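Local coordinates for aminoacyl-tRNA synthetase-interacting multifunctional protein p43 (Plasmodium vivax, PDB 6IPA) that probably binds tRNA through its C-terminal EMAP II-like domain and probably interacts with aminoacyl-tRNA synthetases, at residues Tyr66-Asn71 and Gly116-Gly121. Sequence-based numbering, arbitrary orientation.
Sequences YCLKIN and GMVLCG
In the hydrophobic interior of the OB-fold, tRNA-binding-type domain, Ile70 and Leu68 of strand 66-71 meet Val118 of segment 116-121 through methyl groups alone. One branch of the valine makes both contacts. Val118 CG2 approaches Ile70 CD1 to 3.5 Å, a close methyl-to-methyl touch, and Leu68 CD2 more loosely at 4.3 Å. The other valine branch, Val118 CG1, stands 5.5 Å from Ile70 CD1. Leu68 CD2 and Ile70 CD1 also adjoin each other, 3.7 Å apart, and the valine methyl completes a compact three-methyl cluster. Ile70 reaches it because CD1 lies at the end of an extended arm (chi2 -166°), while Ile70 CG2 remains 5.7 Å from Val118 CG2. On Val118, a chi1 of 174° puts CG1 anti to the backbone N and CG2 anti to the carbonyl carbon, and CG2 is the branch that faces the strand.

The backbones stand well apart: the nearest CA atoms, those of Leu68 and Val118, are 9.5 Å from each other, so the segments face one another as core-lining chains rather than paired strands. They bury only 76 Å² between them, counted over both sides, so Leu68, Ile70 and Val118 owe their burial largely to other parts of the fold. Strand 66-71 lies between 48-58 and 78-82 in an antiparallel sheet, as expected for the curved sheet of an OB fold. Its alternation turns Leu68 and Ile70 inward, whereas the intervening Lys69 makes a salt bridge with Asp79. Val98, on strand 97-101 at one edge of that sheet, touches both Ile70 and Val118, so a third chain segment shares the apolar contact.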
ATOM      1  N   TYR A  66      -9.753   5.267  -9.444  1.00 59.92           N
ATOM      2  CA  TYR A  66      -8.994   6.516  -9.565  1.00 58.85           C
ATOM      3  C   TYR A  66      -7.638   6.175 -10.188  1.00 58.30           C
ATOM      4  O   TYR A  66      -7.141   5.077 -10.004  1.00 61.63           O
ATOM      5  CB  TYR A  66      -8.771   7.170  -8.202  1.00 57.60           C
ATOM      6  CG  TYR A  66      -9.967   7.890  -7.604  1.00 58.37           C
ATOM      7  CD1 TYR A  66     -10.603   8.946  -8.278  1.00 55.56           C
ATOM      8  CD2 TYR A  66     -10.426   7.544  -6.339  1.00 57.31           C
ATOM      9  CE1 TYR A  66     -11.675   9.609  -7.703  1.00 57.40           C
ATOM     10  CE2 TYR A  66     -11.488   8.193  -5.751  1.00 57.86           C
ATOM     11  CZ  TYR A  66     -12.124   9.224  -6.432  1.00 61.00           C
ATOM     12  OH  TYR A  66     -13.199   9.836  -5.798  1.00 57.81           O
ATOM     13  N   CYS A  67      -7.073   7.116 -10.938  1.00 59.15           N
ATOM     14  CA  CYS A  67      -5.693   7.072 -11.440  1.00 57.06           C
ATOM     15  C   CYS A  67      -4.818   7.987 -10.593  1.00 53.67           C
ATOM     16  O   CYS A  67      -4.932   9.217 -10.726  1.00 53.05           O
ATOM     17  CB  CYS A  67      -5.637   7.570 -12.885  1.00 58.03           C
ATOM     18  SG  CYS A  67      -6.093   6.348 -14.139  1.00 63.62           S
ATOM     19  N   LEU A  68      -3.931   7.403  -9.766  1.00 49.79           N
ATOM     20  CA  LEU A  68      -3.084   8.178  -8.837  1.00 45.70           C
ATOM     21  C   LEU A  68      -1.697   8.381  -9.320  1.00 43.70           C
ATOM     22  O   LEU A  68      -1.145   7.533  -9.982  1.00 42.72           O
ATOM     23  CB  LEU A  68      -2.966   7.516  -7.469  1.00 45.36           C
ATOM     24  CG  LEU A  68      -4.220   7.614  -6.619  1.00 47.02           C
ATOM     25  CD1 LEU A  68      -5.426   6.958  -7.307  1.00 46.32           C
ATOM     26  CD2 LEU A  68      -3.915   7.025  -5.239  1.00 47.06           C
ATOM     27  N   LYS A  69      -1.118   9.514  -8.939  1.00 44.74           N
ATOM     28  CA  LYS A  69       0.280   9.804  -9.212  1.00 45.41           C
ATOM     29  C   LYS A  69       0.955   9.890  -7.852  1.00 42.55           C
ATOM     30  O   LYS A  69       0.568  10.695  -7.012  1.00 40.50           O
ATOM     31  CB  LYS A  69       0.446  11.091 -10.039  1.00 48.76           C
ATOM     32  CG  LYS A  69      -0.039  10.931 -11.471  1.00 57.30           C
ATOM     33  CD  LYS A  69       0.189  12.200 -12.284  1.00 68.49           C
ATOM     34  CE  LYS A  69      -0.451  12.129 -13.669  1.00 71.92           C
ATOM     35  NZ  LYS A  69       0.318  11.182 -14.526  1.00 74.13           N
ATOM     36  N   ILE A  70       1.930   9.026  -7.613  1.00 40.27           N
ATOM     37  CA  ILE A  70       2.441   8.894  -6.274  1.00 39.88           C
ATOM     38  C   ILE A  70       3.962   8.909  -6.278  1.00 39.47           C
ATOM     39  O   ILE A  70       4.590   8.165  -6.995  1.00 42.29           O
ATOM     40  CB  ILE A  70       1.895   7.636  -5.592  1.00 39.31           C
ATOM     41  CG1 ILE A  70       0.383   7.452  -5.857  1.00 39.05           C
ATOM     42  CG2 ILE A  70       2.124   7.772  -4.109  1.00 40.94           C
ATOM     43  CD1 ILE A  70      -0.265   6.430  -4.935  1.00 38.20           C
ATOM     44  N   ASN A  71       4.536   9.842  -5.546  1.00 39.13           N
ATOM     45  CA  ASN A  71       5.986  10.004  -5.442  1.00 37.97           C
ATOM     46  C   ASN A  71       6.452   9.027  -4.384  1.00 38.42           C
ATOM     47  O   ASN A  71       6.049   9.145  -3.199  1.00 37.68           O
ATOM     48  CB  ASN A  71       6.293  11.426  -4.993  1.00 36.26           C
ATOM     49  CG  ASN A  71       7.710  11.606  -4.592  1.00 36.24           C
ATOM     50  OD1 ASN A  71       8.530  10.657  -4.617  1.00 36.27           O
ATOM     51  ND2 ASN A  71       8.029  12.811  -4.173  1.00 36.32           N
ATOM     52  N   GLY A 116       2.432  -0.848  -8.824  1.00 42.02           N
ATOM     53  CA  GLY A 116       2.347  -0.882  -7.357  1.00 44.20           C
ATOM     54  C   GLY A 116       0.877  -0.850  -6.916  1.00 45.05           C
ATOM     55  O   GLY A 116      -0.012  -0.975  -7.741  1.00 45.24           O
ATOM     56  N   MET A 117       0.605  -0.712  -5.621  1.00 45.28           N
ATOM     57  CA  MET A 117      -0.784  -0.539  -5.147  1.00 43.44           C
ATOM     58  C   MET A 117      -0.786   0.080  -3.741  1.00 40.22           C
ATOM     59  O   MET A 117       0.150  -0.066  -2.988  1.00 38.44           O
ATOM     60  CB  MET A 117      -1.590  -1.856  -5.195  1.00 45.06           C
ATOM     61  CG  MET A 117      -1.593  -2.656  -3.898  1.00 49.60           C
ATOM     62  SD  MET A 117      -2.160  -4.385  -3.949  1.00 55.51           S
ATOM     63  CE  MET A 117      -3.920  -4.144  -4.235  1.00 56.64           C
ATOM     64  N   VAL A 118      -1.877   0.751  -3.393  1.00 38.54           N
ATOM     65  CA  VAL A 118      -1.961   1.516  -2.166  1.00 37.56           C
ATOM     66  C   VAL A 118      -2.693   0.667  -1.161  1.00 38.18           C
ATOM     67  O   VAL A 118      -3.663  -0.004  -1.523  1.00 37.04           O
ATOM     68  CB  VAL A 118      -2.661   2.877  -2.372  1.00 36.27           C
ATOM     69  CG1 VAL A 118      -2.850   3.567  -1.040  1.00 36.10           C
ATOM     70  CG2 VAL A 118      -1.858   3.740  -3.329  1.00 35.45           C
ATOM     71  N   LEU A 119      -2.198   0.676   0.085  1.00 39.24           N
ATOM     72  CA  LEU A 119      -2.622  -0.331   1.051  1.00 41.80           C
ATOM     73  C   LEU A 119      -3.701   0.272   1.940  1.00 41.74           C
ATOM     74  O   LEU A 119      -3.589   1.447   2.284  1.00 43.52           O
ATOM     75  CB  LEU A 119      -1.448  -0.846   1.902  1.00 41.26           C
ATOM     76  CG  LEU A 119      -0.218  -1.644   1.405  1.00 42.07           C
ATOM     77  CD1 LEU A 119       0.882  -1.923   2.415  1.00 42.72           C
ATOM     78  CD2 LEU A 119      -0.644  -2.944   0.806  1.00 42.60           C
ATOM     79  N   CYS A 120      -4.708  -0.535   2.308  1.00 42.45           N
ATOM     80  CA  CYS A 120      -5.875  -0.074   3.090  1.00 44.30           C
ATOM     81  C   CYS A 120      -6.387  -1.074   4.100  1.00 45.58           C
ATOM     82  O   CYS A 120      -6.222  -2.279   3.958  1.00 47.05           O
ATOM     83  CB  CYS A 120      -7.093   0.185   2.202  1.00 44.95           C
ATOM     84  SG  CYS A 120      -6.878   1.260   0.790  1.00 45.26           S
ATOM     85  N   GLY A 121      -7.079  -0.529   5.080  1.00 47.32           N
ATOM     86  CA  GLY A 121      -7.828  -1.302   6.036  1.00 49.57           C
ATOM     87  C   GLY A 121      -9.273  -1.370   5.593  1.00 51.91           C
ATOM     88  O   GLY A 121      -9.812  -0.406   4.998  1.00 46.57           O
TER